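Local coordinates for protein CRISPR system Cmr subunit Cmr1-1 (Pyrococcus furiosus, PDB 4W8Z) that binds RNA and, with Cmr6, caps the type III-B Cmr ribonucleoprotein complex, part of a CRISPR adaptive immune system against invading nucleic acids, at residues A[102-107]-A[243-248]; A[282-287]-A[299-304]; A[13-18]-A[167-172]. All blocks are in the same frame, centred on the assembly; numbering follows the deposited sequence.

Contact 1 of 3, residues A[102-107]-A[243-248]; sequences GYIWFS and QFNNSY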
loop_
_atom_site.group_PDB
_atom_site.type_symbol
_atom_site.label_atom_id
_atom_site.label_comp_id
_atom_site.label_asym_id
_atom_site.label_seq_id
_atom_site.Cartn_x
_atom_site.Cartn_y
_atom_site.Cartn_z
ATOM N N GLY A 102 -3.466 12.940 14.169
ATOM C CA GLY A 102 -2.377 13.901 14.141
ATOM C C GLY A 102 -0.962 13.360 14.147
ATOM O O GLY A 102 -0.019 14.086 13.830
ATOM N N TYR A 103 -0.791 12.095 14.509
ATOM C CA TYR A 103 0.543 11.513 14.508
ATOM C C TYR A 103 0.830 10.746 13.220
ATOM O O TYR A 103 1.881 10.933 12.617
ATOM C CB TYR A 103 0.736 10.616 15.730
ATOM C CG TYR A 103 0.866 11.399 17.016
ATOM C CD1 TYR A 103 2.070 12.000 17.367
ATOM C CD2 TYR A 103 -0.218 11.548 17.875
ATOM C CE1 TYR A 103 2.194 12.721 18.541
ATOM C CE2 TYR A 103 -0.105 12.269 19.051
ATOM C CZ TYR A 103 1.104 12.853 19.380
ATOM O OH TYR A 103 1.217 13.569 20.553
ATOM N N ILE A 104 -0.096 9.901 12.783
ATOM C CA ILE A 104 0.128 9.157 11.550
ATOM C C ILE A 104 0.168 10.098 10.346
ATOM O O ILE A 104 0.891 9.840 9.386
ATOM C CB ILE A 104 -0.938 8.056 11.315
ATOM C CG1 ILE A 104 -2.352 8.635 11.272
ATOM C CG2 ILE A 104 -0.848 6.973 12.383
ATOM C CD1 ILE A 104 -3.406 7.601 10.928
ATOM N N TRP A 105 -0.592 11.190 10.398
ATOM C CA TRP A 105 -0.628 12.147 9.291
ATOM C C TRP A 105 0.017 13.479 9.656
ATOM O O TRP A 105 -0.308 14.508 9.063
ATOM C CB TRP A 105 -2.064 12.396 8.833
ATOM C CG TRP A 105 -2.736 11.187 8.263
ATOM C CD1 TRP A 105 -2.184 9.954 8.076
ATOM C CD2 TRP A 105 -4.090 11.094 7.807
ATOM N NE1 TRP A 105 -3.110 9.101 7.534
ATOM C CE2 TRP A 105 -4.289 9.775 7.362
ATOM C CE3 TRP A 105 -5.153 11.996 7.736
ATOM C CZ2 TRP A 105 -5.509 9.337 6.846
ATOM C CZ3 TRP A 105 -6.366 11.556 7.228
ATOM C CH2 TRP A 105 -6.532 10.241 6.789
ATOM N N PHE A 106 0.921 13.446 10.632
ATOM C CA PHE A 106 1.662 14.625 11.069
ATOM C C PHE A 106 2.179 15.467 9.903
ATOM O O PHE A 106 1.977 16.678 9.869
ATOM C CB PHE A 106 2.831 14.198 11.963
ATOM C CG PHE A 106 3.744 15.322 12.357
ATOM C CD1 PHE A 106 4.841 15.650 11.577
ATOM C CD2 PHE A 106 3.518 16.042 13.518
ATOM C CE1 PHE A 106 5.685 16.684 11.937
ATOM C CE2 PHE A 106 4.361 17.077 13.887
ATOM C CZ PHE A 106 5.445 17.397 13.093
ATOM N N SER A 107 2.842 14.813 8.955
ATOM C CA SER A 107 3.462 15.495 7.822
ATOM C C SER A 107 2.453 16.277 6.982
ATOM O O SER A 107 2.774 17.332 6.443
ATOM C CB SER A 107 4.205 14.487 6.936
ATOM O OG SER A 107 5.456 14.124 7.498
ATOM N N GLN A 243 -7.617 4.302 15.641
ATOM C CA GLN A 243 -6.952 3.180 16.297
ATOM C C GLN A 243 -5.487 3.107 15.880
ATOM O O GLN A 243 -4.603 2.908 16.715
ATOM C CB GLN A 243 -7.662 1.861 15.981
ATOM C CG GLN A 243 -8.808 1.533 16.926
ATOM C CD GLN A 243 -8.328 1.214 18.335
ATOM O OE1 GLN A 243 -7.162 0.865 18.543
ATOM N NE2 GLN A 243 -9.227 1.337 19.309
ATOM N N PHE A 244 -5.242 3.272 14.583
ATOM C CA PHE A 244 -3.888 3.328 14.049
ATOM C C PHE A 244 -3.088 4.453 14.702
ATOM O O PHE A 244 -1.892 4.319 14.954
ATOM C CB PHE A 244 -3.922 3.524 12.532
ATOM C CG PHE A 244 -4.166 2.258 11.754
ATOM C CD1 PHE A 244 -3.407 1.125 11.989
ATOM C CD2 PHE A 244 -5.154 2.206 10.782
ATOM C CE1 PHE A 244 -3.624 -0.037 11.269
ATOM C CE2 PHE A 244 -5.381 1.047 10.062
ATOM C CZ PHE A 244 -4.613 -0.074 10.304
ATOM N N ASN A 245 -3.761 5.563 14.979
ATOM C CA ASN A 245 -3.086 6.739 15.497
ATOM C C ASN A 245 -2.682 6.572 16.957
ATOM O O ASN A 245 -1.591 6.981 17.354
ATOM C CB ASN A 245 -3.974 7.968 15.328
ATOM C CG ASN A 245 -3.237 9.257 15.612
ATOM O OD1 ASN A 245 -2.342 9.649 14.866
ATOM N ND2 ASN A 245 -3.615 9.931 16.687
ATOM N N ASN A 246 -3.561 5.977 17.756
ATOM C CA ASN A 246 -3.239 5.705 19.151
ATOM C C ASN A 246 -2.090 4.715 19.254
ATOM O O ASN A 246 -1.155 4.912 20.029
ATOM C CB ASN A 246 -4.458 5.173 19.902
ATOM C CG ASN A 246 -5.513 6.241 20.132
ATOM O OD1 ASN A 246 -5.241 7.439 20.011
ATOM N ND2 ASN A 246 -6.724 5.810 20.474
ATOM N N SER A 247 -2.161 3.655 18.455
ATOM C CA SER A 247 -1.112 2.645 18.414
ATOM C C SER A 247 0.220 3.247 17.989
ATOM O O SER A 247 1.258 2.975 18.597
ATOM C CB SER A 247 -1.494 1.513 17.463
ATOM O OG SER A 247 -2.645 0.828 17.920
ATOM N N TYR A 248 0.184 4.074 16.947
ATOM C CA TYR A 248 1.402 4.662 16.401
ATOM C C TYR A 248 2.016 5.688 17.351
ATOM O O TYR A 248 3.230 5.889 17.353
ATOM C CB TYR A 248 1.131 5.310 15.041
ATOM C CG TYR A 248 2.311 6.089 14.513
ATOM C CD1 TYR A 248 3.410 5.437 13.966
ATOM C CD2 TYR A 248 2.339 7.475 14.584
ATOM C CE1 TYR A 248 4.500 6.146 13.494
ATOM C CE2 TYR A 248 3.422 8.192 14.117
ATOM C CZ TYR A 248 4.499 7.524 13.570
ATOM O OH TYR A 248 5.576 8.250 13.105
HETATM O O HOH W 1 -3.918 13.073 17.522
#

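Contact 2 of 3, residues A[282-287]-A[299-304]; sequences SPLWFG and IIKFFQ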
loop_
_atom_site.group_PDB
_atom_site.type_symbol
_atom_site.label_atom_id
_atom_site.label_comp_id
_atom_site.label_asym_id
_atom_site.label_seq_id
_atom_site.Cartn_x
_atom_site.Cartn_y
_atom_site.Cartn_z
ATOM N N SER A 282 10.777 -5.760 9.008
ATOM C CA SER A 282 10.360 -5.555 7.630
ATOM C C SER A 282 9.370 -4.404 7.497
ATOM O O SER A 282 8.724 -4.029 8.478
ATOM C CB SER A 282 9.751 -6.850 7.099
ATOM O OG SER A 282 10.574 -7.954 7.439
ATOM N N PRO A 283 9.255 -3.829 6.286
ATOM C CA PRO A 283 8.279 -2.757 6.054
ATOM C C PRO A 283 6.850 -3.156 6.428
ATOM O O PRO A 283 6.435 -4.293 6.191
ATOM C CB PRO A 283 8.382 -2.506 4.548
ATOM C CG PRO A 283 9.754 -2.947 4.191
ATOM C CD PRO A 283 10.057 -4.110 5.083
ATOM N N LEU A 284 6.112 -2.220 7.013
ATOM C CA LEU A 284 4.701 -2.431 7.312
ATOM C C LEU A 284 3.873 -1.272 6.760
ATOM O O LEU A 284 4.167 -0.109 7.021
ATOM C CB LEU A 284 4.490 -2.584 8.822
ATOM C CG LEU A 284 3.103 -2.979 9.337
ATOM C CD1 LEU A 284 3.230 -3.690 10.673
ATOM C CD2 LEU A 284 2.198 -1.766 9.478
ATOM N N TRP A 285 2.845 -1.598 5.985
ATOM C CA TRP A 285 1.923 -0.585 5.484
ATOM C C TRP A 285 0.585 -0.787 6.154
ATOM O O TRP A 285 0.239 -1.908 6.514
ATOM C CB TRP A 285 1.747 -0.671 3.968
ATOM C CG TRP A 285 3.000 -0.573 3.161
ATOM C CD1 TRP A 285 4.271 -0.383 3.622
ATOM C CD2 TRP A 285 3.099 -0.666 1.737
ATOM N NE1 TRP A 285 5.154 -0.354 2.569
ATOM C CE2 TRP A 285 4.457 -0.527 1.401
ATOM C CE3 TRP A 285 2.170 -0.864 0.714
ATOM C CZ2 TRP A 285 4.909 -0.574 0.087
ATOM C CZ3 TRP A 285 2.619 -0.906 -0.592
ATOM C CH2 TRP A 285 3.976 -0.759 -0.895
ATOM N N PHE A 286 -0.178 0.284 6.328
ATOM C CA PHE A 286 -1.553 0.102 6.761
ATOM C C PHE A 286 -2.505 1.057 6.057
ATOM O O PHE A 286 -2.092 2.070 5.485
ATOM C CB PHE A 286 -1.682 0.235 8.286
ATOM C CG PHE A 286 -1.226 1.556 8.842
ATOM C CD1 PHE A 286 -2.105 2.626 8.946
ATOM C CD2 PHE A 286 0.067 1.713 9.308
ATOM C CE1 PHE A 286 -1.688 3.833 9.480
ATOM C CE2 PHE A 286 0.488 2.917 9.843
ATOM C CZ PHE A 286 -0.389 3.981 9.927
ATOM N N GLY A 287 -3.783 0.701 6.094
ATOM C CA GLY A 287 -4.827 1.454 5.431
ATOM C C GLY A 287 -6.168 0.860 5.807
ATOM O O GLY A 287 -6.273 0.148 6.804
ATOM N N ILE A 299 -3.406 -4.349 7.342
ATOM C CA ILE A 299 -1.962 -4.306 7.537
ATOM C C ILE A 299 -1.266 -5.273 6.591
ATOM O O ILE A 299 -1.671 -6.428 6.472
ATOM C CB ILE A 299 -1.581 -4.658 8.986
ATOM C CG1 ILE A 299 -2.193 -3.650 9.953
ATOM C CG2 ILE A 299 -0.073 -4.695 9.157
ATOM C CD1 ILE A 299 -2.972 -4.296 11.063
ATOM N N ILE A 300 -0.226 -4.811 5.906
ATOM C CA ILE A 300 0.575 -5.722 5.102
ATOM C C ILE A 300 2.059 -5.603 5.474
ATOM O O ILE A 300 2.582 -4.505 5.664
ATOM C CB ILE A 300 0.365 -5.479 3.581
ATOM C CG1 ILE A 300 1.192 -6.476 2.758
ATOM C CG2 ILE A 300 0.696 -4.049 3.200
ATOM C CD1 ILE A 300 0.734 -6.620 1.323
ATOM N N LYS A 301 2.719 -6.753 5.608
ATOM C CA LYS A 301 4.138 -6.813 5.963
ATOM C C LYS A 301 4.957 -7.519 4.878
ATOM O O LYS A 301 4.658 -8.653 4.517
ATOM C CB LYS A 301 4.314 -7.526 7.307
ATOM C CG LYS A 301 3.935 -6.673 8.506
ATOM C CD LYS A 301 3.836 -7.485 9.788
ATOM C CE LYS A 301 2.553 -8.290 9.824
ATOM N NZ LYS A 301 2.314 -8.917 11.157
ATOM N N PHE A 302 5.987 -6.848 4.361
ATOM C CA PHE A 302 6.779 -7.386 3.249
ATOM C C PHE A 302 8.119 -7.979 3.680
ATOM O O PHE A 302 8.977 -7.263 4.189
ATOM C CB PHE A 302 7.048 -6.297 2.209
ATOM C CG PHE A 302 5.817 -5.774 1.541
ATOM C CD1 PHE A 302 5.203 -6.496 0.532
ATOM C CD2 PHE A 302 5.281 -4.549 1.907
ATOM C CE1 PHE A 302 4.072 -6.015 -0.091
ATOM C CE2 PHE A 302 4.151 -4.059 1.287
ATOM C CZ PHE A 302 3.544 -4.792 0.285
ATOM N N PHE A 303 8.319 -9.271 3.441
ATOM C CA PHE A 303 9.573 -9.919 3.822
ATOM C C PHE A 303 10.444 -10.199 2.601
ATOM O O PHE A 303 10.015 -10.898 1.687
ATOM C CB PHE A 303 9.298 -11.220 4.584
ATOM C CG PHE A 303 8.375 -11.054 5.767
ATOM C CD1 PHE A 303 8.787 -10.355 6.890
ATOM C CD2 PHE A 303 7.100 -11.604 5.757
ATOM C CE1 PHE A 303 7.948 -10.199 7.976
ATOM C CE2 PHE A 303 6.257 -11.453 6.843
ATOM C CZ PHE A 303 6.682 -10.749 7.953
ATOM N N GLN A 304 11.656 -9.645 2.581
ATOM C CA GLN A 304 12.601 -9.917 1.497
ATOM C C GLN A 304 14.048 -9.979 1.996
ATOM O O GLN A 304 14.298 -9.904 3.197
ATOM C CB GLN A 304 12.476 -8.865 0.390
ATOM C CG GLN A 304 13.111 -7.521 0.712
ATOM C CD GLN A 304 12.086 -6.455 1.017
ATOM O OE1 GLN A 304 11.451 -6.473 2.072
ATOM N NE2 GLN A 304 11.919 -5.514 0.095
#

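Contact 3 of 3, residues A[13-18]-A[167-172]; sequences EIESIT and KIVRAS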
loop_
_atom_site.group_PDB
_atom_site.type_symbol
_atom_site.label_atom_id
_atom_site.label_comp_id
_atom_site.label_asym_id
_atom_site.label_seq_id
_atom_site.Cartn_x
_atom_site.Cartn_y
_atom_site.Cartn_z
ATOM N N GLU A 13 -14.418 2.372 -11.961
ATOM C CA GLU A 13 -14.554 3.562 -11.134
ATOM C C GLU A 13 -14.116 3.221 -9.719
ATOM O O GLU A 13 -14.708 2.354 -9.074
ATOM C CB GLU A 13 -15.989 4.089 -11.129
ATOM C CG GLU A 13 -16.242 5.223 -12.102
ATOM C CD GLU A 13 -17.466 6.044 -11.730
ATOM O OE1 GLU A 13 -18.255 6.393 -12.638
ATOM O OE2 GLU A 13 -17.632 6.345 -10.526
ATOM N N ILE A 14 -13.065 3.877 -9.241
ATOM C CA ILE A 14 -12.633 3.667 -7.865
ATOM C C ILE A 14 -12.972 4.887 -7.017
ATOM O O ILE A 14 -13.099 5.998 -7.525
ATOM C CB ILE A 14 -11.124 3.356 -7.769
ATOM C CG1 ILE A 14 -10.288 4.627 -7.929
ATOM C CG2 ILE A 14 -10.734 2.306 -8.796
ATOM C CD1 ILE A 14 -8.795 4.404 -7.763
ATOM N N GLU A 15 -13.150 4.663 -5.722
ATOM C CA GLU A 15 -13.530 5.722 -4.805
ATOM C C GLU A 15 -12.604 5.719 -3.594
ATOM O O GLU A 15 -12.202 4.656 -3.112
ATOM C CB GLU A 15 -14.989 5.552 -4.376
ATOM C CG GLU A 15 -15.461 6.541 -3.327
ATOM C CD GLU A 15 -16.904 6.310 -2.907
ATOM O OE1 GLU A 15 -17.779 6.213 -3.796
ATOM O OE2 GLU A 15 -17.162 6.218 -1.687
ATOM N N SER A 16 -12.256 6.908 -3.112
ATOM C CA SER A 16 -11.428 7.036 -1.921
ATOM C C SER A 16 -12.208 6.664 -0.660
ATOM O O SER A 16 -13.304 7.172 -0.417
ATOM C CB SER A 16 -10.879 8.458 -1.795
ATOM O OG SER A 16 -10.078 8.793 -2.914
ATOM N N ILE A 17 -11.638 5.767 0.136
ATOM C CA ILE A 17 -12.195 5.437 1.439
ATOM C C ILE A 17 -11.623 6.385 2.488
ATOM O O ILE A 17 -12.331 6.835 3.390
ATOM C CB ILE A 17 -11.896 3.983 1.824
ATOM C CG1 ILE A 17 -12.706 3.030 0.944
ATOM C CG2 ILE A 17 -12.187 3.740 3.294
ATOM C CD1 ILE A 17 -12.244 1.593 1.021
ATOM N N THR A 18 -10.338 6.694 2.355
ATOM C CA THR A 18 -9.678 7.645 3.240
ATOM C C THR A 18 -9.205 8.863 2.457
ATOM O O THR A 18 -9.152 8.830 1.226
ATOM C CB THR A 18 -8.472 7.011 3.962
ATOM O OG1 THR A 18 -7.601 6.399 3.000
ATOM C CG2 THR A 18 -8.933 5.962 4.961
ATOM N N LYS A 167 -11.591 1.791 -3.038
ATOM C CA LYS A 167 -12.497 0.680 -3.309
ATOM C C LYS A 167 -13.068 0.836 -4.711
ATOM O O LYS A 167 -13.092 1.938 -5.256
ATOM C CB LYS A 167 -13.618 0.614 -2.269
ATOM C CG LYS A 167 -14.752 1.603 -2.489
ATOM C CD LYS A 167 -15.665 1.629 -1.281
ATOM C CE LYS A 167 -17.104 1.858 -1.678
ATOM N NZ LYS A 167 -18.025 1.567 -0.538
ATOM N N ILE A 168 -13.508 -0.271 -5.299
ATOM C CA ILE A 168 -14.147 -0.238 -6.610
ATOM C C ILE A 168 -15.655 -0.107 -6.448
ATOM O O ILE A 168 -16.292 -0.984 -5.870
ATOM C CB ILE A 168 -13.825 -1.502 -7.428
ATOM C CG1 ILE A 168 -12.323 -1.585 -7.708
ATOM C CG2 ILE A 168 -14.613 -1.515 -8.723
ATOM C CD1 ILE A 168 -11.902 -2.866 -8.390
ATOM N N VAL A 169 -16.228 0.985 -6.942
ATOM C CA VAL A 169 -17.669 1.178 -6.823
ATOM C C VAL A 169 -18.417 0.525 -7.983
ATOM O O VAL A 169 -19.456 -0.097 -7.783
ATOM C CB VAL A 169 -18.051 2.675 -6.735
ATOM C CG1 VAL A 169 -17.832 3.191 -5.324
ATOM C CG2 VAL A 169 -17.266 3.500 -7.735
ATOM N N ARG A 170 -17.890 0.659 -9.195
ATOM C CA ARG A 170 -18.466 -0.047 -10.332
ATOM C C ARG A 170 -17.429 -0.263 -11.420
ATOM O O ARG A 170 -16.458 0.491 -11.531
ATOM C CB ARG A 170 -19.668 0.707 -10.897
ATOM C CG ARG A 170 -19.322 1.966 -11.666
ATOM C CD ARG A 170 -20.585 2.635 -12.181
ATOM N NE ARG A 170 -21.485 2.971 -11.083
ATOM C CZ ARG A 170 -21.462 4.131 -10.438
ATOM N NH1 ARG A 170 -20.592 5.067 -10.794
ATOM N NH2 ARG A 170 -22.309 4.357 -9.444
ATOM N N ALA A 171 -17.645 -1.298 -12.220
ATOM C CA ALA A 171 -16.688 -1.687 -13.241
ATOM C C ALA A 171 -17.342 -2.502 -14.345
ATOM O O ALA A 171 -18.459 -3.000 -14.193
ATOM C CB ALA A 171 -15.550 -2.474 -12.617
ATOM N N SER A 172 -16.635 -2.613 -15.464
ATOM C CA SER A 172 -16.971 -3.559 -16.518
ATOM C C SER A 172 -15.694 -4.297 -16.880
ATOM O O SER A 172 -14.870 -3.796 -17.648
ATOM C CB SER A 172 -17.561 -2.860 -17.740
ATOM O OG SER A 172 -17.773 -3.782 -18.798
#

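Contact 1 of 3, residues A[102-107]-A[243-248]
The side-chain oxygen OD1 of Asn245 accepts two consecutive backbone N-H groups. Tyr103 N lies 2.9 Å from Asn245 OD1, in the plane of the amide and on a lone pair. Ile104 N lies 3.1 Å from the same OD1 and approaches nearly along the C=O axis, with a straighter N-H...O angle of 163°. Asn245 sits on helix 237-264. Its CG is anti to the backbone N (chi1 -169°), which brings the amide out to the turn before helix 106-113. That turn is a type I beta turn from Tyr103 to Phe106, and Trp105 is the N-cap of the helix.

ND2 of the same amide has looser partners: a water at 3.3 Å and a weak hydrogen bond to Asn100. It also lies at the edge of the Tyr103 ring, near the ring plane.

Apolar contacts flank this polar centre. Ile104 CG2 meets Tyr248 CB at 3.7 Å and also faces the backbone oxygen of Phe244. Tyr103 CB comes to the edge of the Tyr248 ring, 3.7 Å from CD2 and in the ring plane. The Phe244 ring leads away from the turn and stacks on Phe286.

The contact joins a turn in the RAMP superfamily region to a helix of the Cmr1-like C-terminal region. The Asn245 side chain is buried, and its oxygen satisfies two main-chain donors of the turn. The two bonds help to set which way the amide is turned, and they tie the turn's backbone to the helix.

Contact 2 of 3, residues A[282-287]-A[299-304]
Trp285 and Phe302 meet edge to face across an antiparallel beta hairpin, strands 284-291 and 294-302. CE2 of Phe302 points at the face of the indole and lies 3.5 Å from CE2 of Trp285. The ring planes are 64° apart, and the Phe302 ring is 4.7 Å from the six-membered ring of Trp285, centre to centre. The first torsion of Phe302 (chi1 -64°) swings its ring across, which sets the CE2 edge over the centre of the Trp285 ring. Ile300 lies alongside Trp285 and points the same way, with its CG2 against Trp285 CB. Trp44 meets the indole, and Trp45 of helix 38-54 touches Ile300 and Phe302, so this aromatic face packs on that helix.

Leu284, Phe286, Ile299 and Lys301 occupy the opposite face. Leu284 CG meets Ile299 CG2 at 3.6 Å, and their side chains cross at a slant. Leu284 and the aliphatic part of Lys301 run side by side in the same direction. The Lys301 ammonium forms salt bridges with Asp326 and Glu229. This face lies against helix 237-264. The hairpin therefore has helices on its two faces.

Trp285 and Ile300 form a hydrogen-bonded pair, flanked by the non-hydrogen-bonded pairs Leu284-Lys301 and Phe286-Ile299. Trp285 N to Ile300 O is 2.9 Å, and Ile300 N to Trp285 O is 3.0 Å. Beyond the paired residues, Phe302 N donates to Pro283 O at 3.2 Å.

Contact 3 of 3, residues A[13-18]-A[167-172]
Val169 overlaps two glutamates of the facing strand. Its CG2 lies 3.7 Å from Glu13 CB, and its CG1 lies against the Glu15 side chain, which it crosses at about a right angle. Strands 8-16 and 166-172 run antiparallel, the first and last of a ferredoxin-like four-stranded sheet, as in the RAMP superfamily. Val169 stands at a beta bulge, where the register shifts by one between Glu13 and Ile14. There Glu13 bonds two successive residues through its backbone: its N donates to Arg170 O at 2.8 Å, and its O accepts from Val169 N at 3.0 Å. Glu15 and Lys167 form a hydrogen-bonded pair, with both bonds made.

Glu13 and Arg170 run side by side, pointing the same way. Arg170 NH1 and Glu13 OE2 form a salt bridge at 3.2 Å. The carboxylate and guanidinium planes stand 87° apart, so the two groups do not pair flat. The chain of Arg170 bends at chi3 (59°), which brings NH1 to the two oxygens from outside the carboxylate plane.

Glu13 OE1 makes a salt bridge with Arg128, Glu15 OE1 with Arg126, and the Lys167 ammonium with Glu290. Ile17 CD1 touches Lys167 CB at 3.7 Å. The face bearing Glu13, Glu15, Lys167 and Arg170 is charged, and its groups find opposite charges nearby. Each of its two carboxylates is paired with an arginine of strand 126-133, which probably favours their ionised form.

In the fold
From the N terminus, segment 13-18 is followed by segment 102-107. Segment 167-172 then closes contact 3, joining the first strand of the N-terminal sheet to its last. Contact 1 opens inside that loop and closes at segment 243-248, so contacts 1 and 3 cross. Contact 1 ties the RAMP superfamily region to helix 237-264. Contact 2 comes later as a local hairpin, in series with both others. Contacts 1 and 2 touch, and the centres of the two contacts are about 17 Å apart. Contact 3 touches neither, with nearest atoms about 5 Å from contact 1 and about 6 Å from contact 2.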